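Side-chain contacts in formate-dependent phosphoribosylglycinamide formyltransferase (Mycobacterium tuberculosis H37Rv, PDB 6KHR), which is a member of the ATP-grasp family, a mixed alpha/beta protein built as a pair of identical chains: residues Arg126-Arg131 / Lys282-Arg287; Val226-Val231 / Ser275-Ile280; His249-Ala252 / Glu256-Ser259; Pro378-Val383 / Arg407-Arg412. One frame throughout, in Å; residues are numbered along the deposited sequence.

Contacts 2, 3 and 4 all reach one large antiparallel sheet, and contact 1 adjoins it through helix 267-284, which it shares with contact 2. Contact 2 is buried and wholly apolar: one alanine of that helix sits on strand 224-235. Contact 1, partly buried, takes the end of the same helix to helix 122-129. Contact 3 is the polar one, a hairpin with backbone bonds and a salt bridge; it touches contact 2 where His-249 meets Thr-227. The centres of contacts 3 and 4 are about 14 Å apart. Contact 4 is again apolar and buried, yet its strand is the outermost of the sheet within the chain and faces the second subunit with charged groups.

Contact 1. Residues Arg126-Arg131 / Lys282-Arg287; sequences RCTADR and KALGGR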
loop_
_atom_site.group_PDB
_atom_site.type_symbol
_atom_site.label_atom_id
_atom_site.label_comp_id
_atom_site.label_asym_id
_atom_site.label_seq_id
_atom_site.Cartn_x
_atom_site.Cartn_y
_atom_site.Cartn_z
ATOM N N ARG A 126 -4.879 -14.519 -23.822
ATOM C CA ARG A 126 -4.668 -14.693 -25.258
ATOM C C ARG A 126 -5.248 -13.532 -26.058
ATOM O O ARG A 126 -4.605 -13.038 -26.992
ATOM C CB ARG A 126 -5.265 -16.014 -25.739
ATOM C CG ARG A 126 -5.219 -16.161 -27.256
ATOM C CD ARG A 126 -5.714 -17.516 -27.734
ATOM N NE ARG A 126 -4.943 -18.607 -27.143
ATOM C CZ ARG A 126 -3.759 -19.022 -27.590
ATOM N NH1 ARG A 126 -3.191 -18.434 -28.638
ATOM N NH2 ARG A 126 -3.137 -20.022 -26.982
ATOM N N CYS A 127 -6.458 -13.082 -25.718
ATOM C CA CYS A 127 -7.097 -12.058 -26.536
ATOM C C CYS A 127 -6.338 -10.745 -26.485
ATOM O O CYS A 127 -6.266 -10.027 -27.487
ATOM C CB CYS A 127 -8.541 -11.844 -26.092
ATOM S SG CYS A 127 -9.618 -13.258 -26.388
ATOM N N THR A 128 -5.755 -10.418 -25.342
ATOM C CA THR A 128 -5.197 -9.088 -25.168
ATOM C C THR A 128 -3.734 -9.002 -25.540
ATOM O O THR A 128 -3.187 -7.898 -25.552
ATOM C CB THR A 128 -5.373 -8.631 -23.731
ATOM O OG1 THR A 128 -4.703 -9.556 -22.869
ATOM C CG2 THR A 128 -6.859 -8.585 -23.386
ATOM N N ALA A 129 -3.087 -10.129 -25.826
ATOM C CA ALA A 129 -1.737 -10.118 -26.368
ATOM C C ALA A 129 -1.729 -10.179 -27.878
ATOM O O ALA A 129 -0.691 -9.920 -28.489
ATOM C CB ALA A 129 -0.921 -11.285 -25.811
ATOM N N ASP A 130 -2.852 -10.534 -28.487
ATOM C CA ASP A 130 -3.017 -10.540 -29.939
ATOM C C ASP A 130 -3.629 -9.196 -30.313
ATOM O O ASP A 130 -4.841 -9.003 -30.204
ATOM C CB ASP A 130 -3.895 -11.719 -30.354
ATOM C CG ASP A 130 -4.189 -11.752 -31.851
ATOM O OD1 ASP A 130 -3.536 -11.026 -32.627
ATOM O OD2 ASP A 130 -5.093 -12.519 -32.246
ATOM N N ARG A 131 -2.788 -8.247 -30.730
ATOM C CA ARG A 131 -3.276 -6.887 -30.928
ATOM C C ARG A 131 -4.309 -6.830 -32.050
ATOM O O ARG A 131 -5.347 -6.173 -31.914
ATOM C CB ARG A 131 -2.107 -5.932 -31.204
ATOM C CG ARG A 131 -2.524 -4.483 -31.446
ATOM C CD ARG A 131 -3.518 -4.004 -30.379
ATOM N NE ARG A 131 -4.163 -2.737 -30.719
ATOM C CZ ARG A 131 -3.943 -1.586 -30.089
ATOM N NH1 ARG A 131 -3.086 -1.527 -29.073
ATOM N NH2 ARG A 131 -4.583 -0.485 -30.463
ATOM N N LYS A 282 -16.755 -7.836 -20.126
ATOM C CA LYS A 282 -17.626 -9.011 -20.060
ATOM C C LYS A 282 -17.330 -9.995 -21.188
ATOM O O LYS A 282 -17.483 -11.200 -20.995
ATOM C CB LYS A 282 -19.104 -8.613 -20.082
ATOM C CG LYS A 282 -19.684 -8.258 -18.715
ATOM C CD LYS A 282 -21.195 -8.053 -18.792
ATOM C CE LYS A 282 -21.819 -7.899 -17.407
ATOM N NZ LYS A 282 -23.214 -7.374 -17.467
ATOM N N ALA A 283 -16.864 -9.512 -22.342
ATOM C CA ALA A 283 -16.472 -10.430 -23.403
ATOM C C ALA A 283 -15.260 -11.254 -22.991
ATOM O O ALA A 283 -15.167 -12.439 -23.325
ATOM C CB ALA A 283 -16.191 -9.666 -24.698
ATOM N N LEU A 284 -14.325 -10.652 -22.259
ATOM C CA LEU A 284 -13.190 -11.430 -21.776
ATOM C C LEU A 284 -13.620 -12.424 -20.703
ATOM O O LEU A 284 -13.192 -13.582 -20.724
ATOM C CB LEU A 284 -12.089 -10.503 -21.256
ATOM C CG LEU A 284 -11.476 -9.611 -22.339
ATOM C CD1 LEU A 284 -10.643 -8.499 -21.717
ATOM C CD2 LEU A 284 -10.657 -10.426 -23.340
ATOM N N GLY A 285 -14.481 -12.000 -19.777
ATOM C CA GLY A 285 -14.967 -12.881 -18.726
ATOM C C GLY A 285 -13.913 -13.186 -17.671
ATOM O O GLY A 285 -12.751 -12.792 -17.754
ATOM N N GLY A 286 -14.351 -13.898 -16.643
ATOM C CA GLY A 286 -13.477 -14.272 -15.550
ATOM C C GLY A 286 -13.295 -13.150 -14.554
ATOM O O GLY A 286 -13.640 -11.992 -14.783
ATOM N N ARG A 287 -12.726 -13.513 -13.416
ATOM C CA ARG A 287 -12.390 -12.536 -12.396
ATOM C C ARG A 287 -11.107 -11.791 -12.763
ATOM O O ARG A 287 -10.249 -12.306 -13.477
ATOM C CB ARG A 287 -12.241 -13.231 -11.045
ATOM C CG ARG A 287 -13.379 -12.938 -10.085
ATOM C CD ARG A 287 -13.495 -13.986 -9.008
ATOM N NE ARG A 287 -12.204 -14.559 -8.658
ATOM C CZ ARG A 287 -12.026 -15.824 -8.296
ATOM N NH1 ARG A 287 -13.057 -16.650 -8.259
ATOM N NH2 ARG A 287 -10.817 -16.264 -7.981
#
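Leu-284 makes the whole of this contact from its side, sending one methyl to Cys-127 and the other to Thr-128. The apolar touches are two. CD2 of Leu-284 lies 3.7 Å from CB of Cys-127, so it is the methylene next to the backbone, rather than the sulfur, that is met first. CD1 of Leu-284 comes within 4.1 Å of CG2 of Thr-128, the two side chains passing at a slant. Leu-284 has CG opposite the carbonyl carbon (chi1 -64°), and this holds out the fork with one prong for each partner.

No hydrogen bond links the two segments. OG1 of Thr-128 bonds to the carbonyl of Ala-124, one turn back in its own helix, which fixes the rotation of the threonine and leaves CG2 as the branch that meets the leucine. From just upstream of 126-131, Arg-123 reaches over with NE to the carbonyl O of Ala-283, adding a polar tie beside the leucine.

The main chain then changes course: Gly-285 leaves helical geometry with a positive phi of 73°, which ends helix 267-284 directly after Leu-284. Here a helix that follows the N-terminal parallel sheet packs against the end of one lying on the large antiparallel sheet, a junction between N-terminal and ATP-grasp regions consistent with the ATP-grasp architecture.

Contact 2. Residues Val226-Val231 / Ser275-Ile280; sequences VTMIVV and SIAARI
The methyl of Ala-277 rests on strand 224-235 between Met-228 and Val-230, two residues whose side chains leave the same face of the strand. Everything that crosses the contact is apolar. CB of Ala-277 is 4.0 Å from CB of Met-228 and 3.8 Å from CG2 of Val-230. With CG1 of Val-230 set opposite its backbone N (chi1 -178°), CG2 is the branch that meets the helix. The Met-228 chain bends at chi2 and chi3, which brings CE back to almost the same distance from the alanine methyl as CB, and the side chain also packs on Leu-294 of the next strand.

This is helix-on-sheet packing: helix 267-284 lies on one face of the large antiparallel sheet of the ATP-grasp region. The small side chain of Ala-277 is consistent with the close approach, Met-228 and Ala-277 being 6.7 Å apart between CA atoms. To one side of Ala-277, Ile-276 and Ile-280 carry the apolar layer onto strands 288-297 and 300-307; to the other, Ala-278 touches Phe-243 of strand 238-252.

The backbone bonds of the strand run to its two neighbours in the sheet. Met-228 and Val-230 pair with Val-292 and Phe-290, whereas Thr-227 and Ile-229 pair with Ile-247 and Cys-244 of strand 238-252. Ile-229 turns away from the helix, and OG1 of Thr-227 is hydrogen-bonded to Glu-293 and Ser-313.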
loop_
_atom_site.group_PDB
_atom_site.type_symbol
_atom_site.label_atom_id
_atom_site.label_comp_id
_atom_site.label_asym_id
_atom_site.label_seq_id
_atom_site.Cartn_x
_atom_site.Cartn_y
_atom_site.Cartn_z
ATOM N N VAL A 226 -7.554 8.296 -21.075
ATOM C CA VAL A 226 -8.213 7.924 -19.830
ATOM C C VAL A 226 -8.090 6.422 -19.626
ATOM O O VAL A 226 -8.288 5.632 -20.556
ATOM C CB VAL A 226 -9.686 8.380 -19.825
ATOM C CG1 VAL A 226 -10.516 7.523 -18.899
ATOM C CG2 VAL A 226 -9.761 9.840 -19.395
ATOM N N THR A 227 -7.749 6.027 -18.405
ATOM C CA THR A 227 -7.769 4.627 -18.015
ATOM C C THR A 227 -8.999 4.346 -17.148
ATOM O O THR A 227 -9.182 4.967 -16.097
ATOM C CB THR A 227 -6.489 4.247 -17.281
ATOM O OG1 THR A 227 -5.359 4.529 -18.118
ATOM C CG2 THR A 227 -6.511 2.755 -16.927
ATOM N N MET A 228 -9.845 3.422 -17.615
ATOM C CA MET A 228 -10.981 2.902 -16.853
ATOM C C MET A 228 -10.554 1.590 -16.219
ATOM O O MET A 228 -10.302 0.610 -16.930
ATOM C CB MET A 228 -12.198 2.678 -17.741
ATOM C CG MET A 228 -12.689 3.898 -18.465
ATOM S SD MET A 228 -13.587 4.978 -17.341
ATOM C CE MET A 228 -14.733 3.749 -16.676
ATOM N N ILE A 229 -10.432 1.583 -14.896
ATOM C CA ILE A 229 -10.101 0.372 -14.167
ATOM C C ILE A 229 -11.401 -0.314 -13.833
ATOM O O ILE A 229 -12.232 0.261 -13.122
ATOM C CB ILE A 229 -9.324 0.659 -12.878
ATOM C CG1 ILE A 229 -7.984 1.332 -13.169
ATOM C CG2 ILE A 229 -9.106 -0.670 -12.134
ATOM C CD1 ILE A 229 -6.999 0.431 -13.804
ATOM N N VAL A 230 -11.564 -1.543 -14.333
ATOM C CA VAL A 230 -12.743 -2.353 -14.074
ATOM C C VAL A 230 -12.325 -3.545 -13.226
ATOM O O VAL A 230 -11.301 -4.191 -13.489
ATOM C CB VAL A 230 -13.408 -2.810 -15.381
ATOM C CG1 VAL A 230 -14.634 -3.580 -15.053
ATOM C CG2 VAL A 230 -13.735 -1.620 -16.258
ATOM N N VAL A 231 -13.116 -3.820 -12.195
ATOM C CA VAL A 231 -12.841 -4.862 -11.221
ATOM C C VAL A 231 -13.981 -5.851 -11.280
ATOM O O VAL A 231 -15.146 -5.463 -11.140
ATOM C CB VAL A 231 -12.729 -4.294 -9.793
ATOM C CG1 VAL A 231 -12.459 -5.431 -8.782
ATOM C CG2 VAL A 231 -11.692 -3.170 -9.718
ATOM N N SER A 275 -20.011 2.149 -20.511
ATOM C CA SER A 275 -20.601 1.197 -21.439
ATOM C C SER A 275 -19.519 0.408 -22.176
ATOM O O SER A 275 -19.515 -0.832 -22.162
ATOM C CB SER A 275 -21.504 1.948 -22.409
ATOM O OG SER A 275 -22.399 1.079 -23.035
ATOM N N ILE A 276 -18.568 1.124 -22.787
ATOM C CA ILE A 276 -17.450 0.506 -23.512
ATOM C C ILE A 276 -16.607 -0.365 -22.584
ATOM O O ILE A 276 -16.323 -1.534 -22.888
ATOM C CB ILE A 276 -16.574 1.589 -24.169
ATOM C CG1 ILE A 276 -17.330 2.307 -25.273
ATOM C CG2 ILE A 276 -15.247 1.006 -24.639
ATOM C CD1 ILE A 276 -16.635 3.573 -25.739
ATOM N N ALA A 277 -16.149 0.214 -21.465
ATOM C CA ALA A 277 -15.381 -0.546 -20.480
ATOM C C ALA A 277 -16.107 -1.831 -20.082
ATOM O O ALA A 277 -15.526 -2.923 -20.122
ATOM C CB ALA A 277 -15.095 0.317 -19.249
ATOM N N ALA A 278 -17.401 -1.726 -19.749
ATOM C CA ALA A 278 -18.146 -2.896 -19.285
ATOM C C ALA A 278 -18.265 -3.959 -20.364
ATOM O O ALA A 278 -18.267 -5.158 -20.066
ATOM C CB ALA A 278 -19.532 -2.489 -18.812
ATOM N N ARG A 279 -18.377 -3.543 -21.629
ATOM C CA ARG A 279 -18.661 -4.544 -22.655
ATOM C C ARG A 279 -17.403 -5.313 -23.057
ATOM O O ARG A 279 -17.442 -6.538 -23.167
ATOM C CB ARG A 279 -19.355 -3.890 -23.852
ATOM C CG ARG A 279 -20.715 -3.314 -23.472
ATOM C CD ARG A 279 -21.510 -2.740 -24.636
ATOM N NE ARG A 279 -22.377 -3.762 -25.198
ATOM C CZ ARG A 279 -22.016 -4.553 -26.197
ATOM N NH1 ARG A 279 -20.815 -4.413 -26.738
ATOM N NH2 ARG A 279 -22.846 -5.481 -26.660
ATOM N N ILE A 280 -16.266 -4.645 -23.241
ATOM C CA ILE A 280 -15.053 -5.404 -23.533
ATOM C C ILE A 280 -14.704 -6.330 -22.371
ATOM O O ILE A 280 -14.209 -7.447 -22.583
ATOM C CB ILE A 280 -13.870 -4.478 -23.885
ATOM C CG1 ILE A 280 -12.713 -5.292 -24.454
ATOM C CG2 ILE A 280 -13.366 -3.743 -22.679
ATOM C CD1 ILE A 280 -13.023 -5.878 -25.784
#

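Contact 3. Residues His249-Ala252 / Glu256-Ser259; sequences HRDA and ELES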
loop_
_atom_site.group_PDB
_atom_site.type_symbol
_atom_site.label_atom_id
_atom_site.label_comp_id
_atom_site.label_asym_id
_atom_site.label_seq_id
_atom_site.Cartn_x
_atom_site.Cartn_y
_atom_site.Cartn_z
ATOM N N HIS A 249 -4.276 10.394 -17.984
ATOM C CA HIS A 249 -2.829 10.205 -18.050
ATOM C C HIS A 249 -2.276 10.759 -19.355
ATOM O O HIS A 249 -3.015 11.076 -20.291
ATOM C CB HIS A 249 -2.427 8.731 -17.876
ATOM C CG HIS A 249 -2.946 7.808 -18.936
ATOM N ND1 HIS A 249 -2.266 7.559 -20.113
ATOM C CD2 HIS A 249 -4.063 7.037 -18.979
ATOM C CE1 HIS A 249 -2.949 6.689 -20.836
ATOM N NE2 HIS A 249 -4.047 6.363 -20.175
ATOM N N ARG A 250 -0.946 10.884 -19.390
ATOM C CA ARG A 250 -0.232 11.509 -20.498
ATOM C C ARG A 250 1.273 11.409 -20.275
ATOM O O ARG A 250 1.749 11.302 -19.138
ATOM C CB ARG A 250 -0.637 12.980 -20.668
ATOM C CG ARG A 250 0.164 13.956 -19.841
ATOM C CD ARG A 250 -0.182 15.354 -20.259
ATOM N NE ARG A 250 0.335 16.307 -19.292
ATOM C CZ ARG A 250 1.574 16.774 -19.295
ATOM N NH1 ARG A 250 2.435 16.392 -20.236
ATOM N NH2 ARG A 250 1.950 17.631 -18.353
ATOM N N ASP A 251 2.007 11.524 -21.375
ATOM C CA ASP A 251 3.485 11.506 -21.394
ATOM C C ASP A 251 3.972 12.881 -20.963
ATOM O O ASP A 251 3.503 13.841 -21.490
ATOM C CB ASP A 251 4.005 11.048 -22.747
ATOM C CG ASP A 251 3.841 9.557 -22.924
ATOM O OD1 ASP A 251 3.877 8.846 -21.919
ATOM O OD2 ASP A 251 3.674 9.124 -24.059
ATOM N N ALA A 252 4.918 12.919 -20.042
ATOM C CA ALA A 252 5.376 14.201 -19.498
ATOM C C ALA A 252 6.788 14.518 -19.961
ATOM O O ALA A 252 7.445 13.649 -20.515
ATOM C CB ALA A 252 5.301 14.147 -18.009
ATOM N N GLU A 256 8.555 10.753 -18.651
ATOM C CA GLU A 256 7.876 10.175 -17.483
ATOM C C GLU A 256 6.401 10.095 -17.806
ATOM O O GLU A 256 5.929 10.822 -18.646
ATOM C CB GLU A 256 7.823 11.183 -16.343
ATOM C CG GLU A 256 9.148 11.753 -15.896
ATOM C CD GLU A 256 9.034 12.765 -14.763
ATOM O OE1 GLU A 256 7.927 13.138 -14.428
ATOM O OE2 GLU A 256 10.059 13.184 -14.228
ATOM N N LEU A 257 5.706 9.219 -17.127
ATOM C CA LEU A 257 4.270 9.200 -17.312
ATOM C C LEU A 257 3.609 9.950 -16.156
ATOM O O LEU A 257 4.027 9.825 -15.002
ATOM C CB LEU A 257 3.769 7.762 -17.419
ATOM C CG LEU A 257 2.252 7.559 -17.347
ATOM C CD1 LEU A 257 1.535 8.100 -18.571
ATOM C CD2 LEU A 257 1.915 6.087 -17.122
ATOM N N GLU A 258 2.630 10.791 -16.491
ATOM C CA GLU A 258 1.813 11.507 -15.518
ATOM C C GLU A 258 0.400 10.939 -15.529
ATOM O O GLU A 258 -0.160 10.674 -16.586
ATOM C CB GLU A 258 1.765 13.011 -15.807
ATOM C CG GLU A 258 0.945 13.806 -14.778
ATOM C CD GLU A 258 0.722 15.288 -15.143
ATOM O OE1 GLU A 258 1.051 15.705 -16.274
ATOM O OE2 GLU A 258 0.205 16.045 -14.289
ATOM N N SER A 259 -0.167 10.731 -14.350
ATOM C CA SER A 259 -1.556 10.323 -14.243
ATOM C C SER A 259 -2.196 11.099 -13.103
ATOM O O SER A 259 -1.510 11.748 -12.302
ATOM C CB SER A 259 -1.697 8.807 -14.018
ATOM O OG SER A 259 -1.272 8.431 -12.718
#
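Over one face of the Arg-250 guanidinium sits the carboxylate oxygen OE1 of Glu-258, closing a salt bridge of 3.0 Å to NH2. The two flat groups stand 73° apart, so the ion pair is not a coplanar two-point clasp: one oxygen rides on the guanidinium, 3.2 Å from CZ. Another nitrogen of the group, NH1, turns back to the carbonyl O of Asp-251 in a weak bond. The extended chain of Glu-258 carries its carboxylate across to Arg-250.

The imidazole of His-249 is met obliquely by Leu-257, whose CD1 is 4.1 Å from ND1, while NE2 is hydrogen-bonded to Glu-293. Between these two faces, the backbones of Arg-250 and Glu-258 form an antiparallel hydrogen-bonded pair in the hairpin of strands 238-252 and 256-261. N of Arg-250 gives to O of Glu-258 at 2.9 Å, and N of Glu-258 to O of Arg-250 at 2.8 Å.

The other oxygen of Glu-258, OE2, makes a salt bridge with Arg-403. A buried carboxylate held between two arginines probably stays ionised, and its charge would help those arginines to lie as close together as they do.

Contact 4. Residues Pro378-Val383 / Arg407-Arg412; sequences PESDVV and REVASR
Val-409 points its two methyls at two strand residues, CG2 at Ser-380 and CG1 at Val-382. A chi1 near 180° (175°) aims one methyl at each: CG2 comes 3.5 Å from CB of Ser-380, and CG1 lies 3.8 Å from CG2 of Val-382. The two valines lie alongside one another, pointing opposite ways. Since Ser-380 and Val-382 alternate with Asp-381, both face the helix while the aspartate leaves from the other side. Strand and helix segments run at 48° to each other with their axes 9.4 Å apart at closest, a helix lying on the strand at one end of the large antiparallel sheet.

Ser-380 presents its CB to the valine, and its OG is hydrogen-bonded to the carbonyl of Val-377. On the far side, OD2 of Asp-381 forms a salt bridge with Arg-319, and OD1 another with Arg-331 of the second subunit; NH2 of that second arginine also bonds to the carbonyl O of Ser-380.

The strand is therefore two-sided in its chemistry: hydrocarbon seals it to helix 399-413, whereas its opposite face carries a carboxylate shared between Arg-319 of its own chain and Arg-331 of the second subunit, so one charge serves both the fold and the interface.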
loop_
_atom_site.group_PDB
_atom_site.type_symbol
_atom_site.label_atom_id
_atom_site.label_comp_id
_atom_site.label_asym_id
_atom_site.label_seq_id
_atom_site.Cartn_x
_atom_site.Cartn_y
_atom_site.Cartn_z
ATOM N N PRO A 378 3.748 19.060 0.581
ATOM C CA PRO A 378 2.580 18.553 1.281
ATOM C C PRO A 378 1.763 17.442 0.608
ATOM O O PRO A 378 1.600 17.447 -0.548
ATOM C CB PRO A 378 1.697 19.776 1.478
ATOM C CG PRO A 378 2.271 20.813 0.584
ATOM C CD PRO A 378 3.730 20.492 0.426
ATOM N N GLU A 379 1.336 16.474 1.417
ATOM C CA GLU A 379 0.508 15.294 1.079
ATOM C C GLU A 379 1.220 14.434 0.054
ATOM O O GLU A 379 0.573 13.820 -0.713
ATOM C CB GLU A 379 -0.862 15.714 0.571
ATOM C CG GLU A 379 -1.886 16.039 1.625
ATOM C CD GLU A 379 -3.279 16.352 1.112
ATOM O OE1 GLU A 379 -4.015 15.434 0.770
ATOM O OE2 GLU A 379 -3.633 17.514 1.085
ATOM N N SER A 380 2.521 14.348 0.132
ATOM C CA SER A 380 3.283 13.609 -0.878
ATOM C C SER A 380 3.740 12.242 -0.386
ATOM O O SER A 380 3.784 12.003 0.780
ATOM C CB SER A 380 4.407 14.446 -1.368
ATOM O OG SER A 380 5.330 14.741 -0.356
ATOM N N ASP A 381 3.994 11.370 -1.335
ATOM C CA ASP A 381 4.526 10.031 -1.055
ATOM C C ASP A 381 5.449 9.641 -2.194
ATOM O O ASP A 381 5.436 10.242 -3.215
ATOM C CB ASP A 381 3.434 9.004 -0.804
ATOM C CG ASP A 381 3.867 7.920 0.161
ATOM O OD1 ASP A 381 5.002 7.981 0.645
ATOM O OD2 ASP A 381 3.070 7.025 0.410
ATOM N N VAL A 382 6.177 8.569 -1.974
ATOM C CA VAL A 382 7.160 8.101 -2.975
ATOM C C VAL A 382 7.304 6.584 -2.865
ATOM O O VAL A 382 7.019 6.077 -1.847
ATOM C CB VAL A 382 8.467 8.875 -2.748
ATOM C CG1 VAL A 382 9.718 8.077 -2.940
ATOM C CG2 VAL A 382 8.530 10.098 -3.595
ATOM N N VAL A 383 7.572 5.904 -3.971
ATOM C CA VAL A 383 7.853 4.447 -4.005
ATOM C C VAL A 383 9.146 4.281 -4.795
ATOM O O VAL A 383 9.092 4.455 -5.966
ATOM C CB VAL A 383 6.709 3.663 -4.655
ATOM C CG1 VAL A 383 6.823 2.187 -4.373
ATOM C CG2 VAL A 383 5.361 4.144 -4.213
ATOM N N ARG A 407 4.418 17.034 -9.624
ATOM C CA ARG A 407 5.510 17.487 -10.472
ATOM C C ARG A 407 6.642 18.045 -9.608
ATOM O O ARG A 407 7.821 17.850 -9.927
ATOM C CB ARG A 407 4.968 18.489 -11.485
ATOM C CG ARG A 407 5.977 19.278 -12.255
ATOM C CD ARG A 407 5.520 20.724 -12.350
ATOM N NE ARG A 407 4.777 20.989 -13.575
ATOM C CZ ARG A 407 5.319 21.516 -14.671
ATOM N NH1 ARG A 407 6.607 21.843 -14.688
ATOM N NH2 ARG A 407 4.574 21.722 -15.752
ATOM N N GLU A 408 6.306 18.673 -8.472
ATOM C CA GLU A 408 7.335 19.134 -7.550
ATOM C C GLU A 408 8.086 17.953 -6.944
ATOM O O GLU A 408 9.317 17.895 -7.010
ATOM C CB GLU A 408 6.718 20.022 -6.471
ATOM C CG GLU A 408 6.915 21.519 -6.721
ATOM C CD GLU A 408 5.956 22.413 -5.929
ATOM O OE1 GLU A 408 4.963 21.904 -5.358
ATOM O OE2 GLU A 408 6.197 23.640 -5.877
ATOM N N VAL A 409 7.354 16.971 -6.403
ATOM C CA VAL A 409 7.994 15.776 -5.851
ATOM C C VAL A 409 8.943 15.149 -6.868
ATOM O O VAL A 409 10.096 14.821 -6.553
ATOM C CB VAL A 409 6.936 14.756 -5.396
ATOM C CG1 VAL A 409 7.626 13.486 -4.950
ATOM C CG2 VAL A 409 6.082 15.331 -4.274
ATOM N N ALA A 410 8.460 14.968 -8.105
ATOM C CA ALA A 410 9.284 14.352 -9.143
ATOM C C ALA A 410 10.482 15.223 -9.480
ATOM O O ALA A 410 11.597 14.720 -9.666
ATOM C CB ALA A 410 8.451 14.090 -10.397
ATOM N N SER A 411 10.278 16.534 -9.557
ATOM C CA SER A 411 11.384 17.416 -9.883
ATOM C C SER A 411 12.479 17.347 -8.818
ATOM O O SER A 411 13.662 17.207 -9.148
ATOM C CB SER A 411 10.878 18.838 -10.059
ATOM O OG SER A 411 11.964 19.708 -10.287
ATOM N N ARG A 412 12.100 17.409 -7.526
ATOM C CA ARG A 412 13.093 17.338 -6.444
ATOM C C ARG A 412 13.781 15.985 -6.376
ATOM O O ARG A 412 14.779 15.846 -5.665
ATOM C CB ARG A 412 12.469 17.600 -5.061
ATOM C CG ARG A 412 11.365 18.632 -5.019
ATOM C CD ARG A 412 11.776 19.945 -4.440
ATOM N NE ARG A 412 11.204 20.147 -3.114
ATOM C CZ ARG A 412 10.250 21.030 -2.830
ATOM N NH1 ARG A 412 9.802 21.147 -1.587
ATOM N NH2 ARG A 412 9.750 21.800 -3.785
#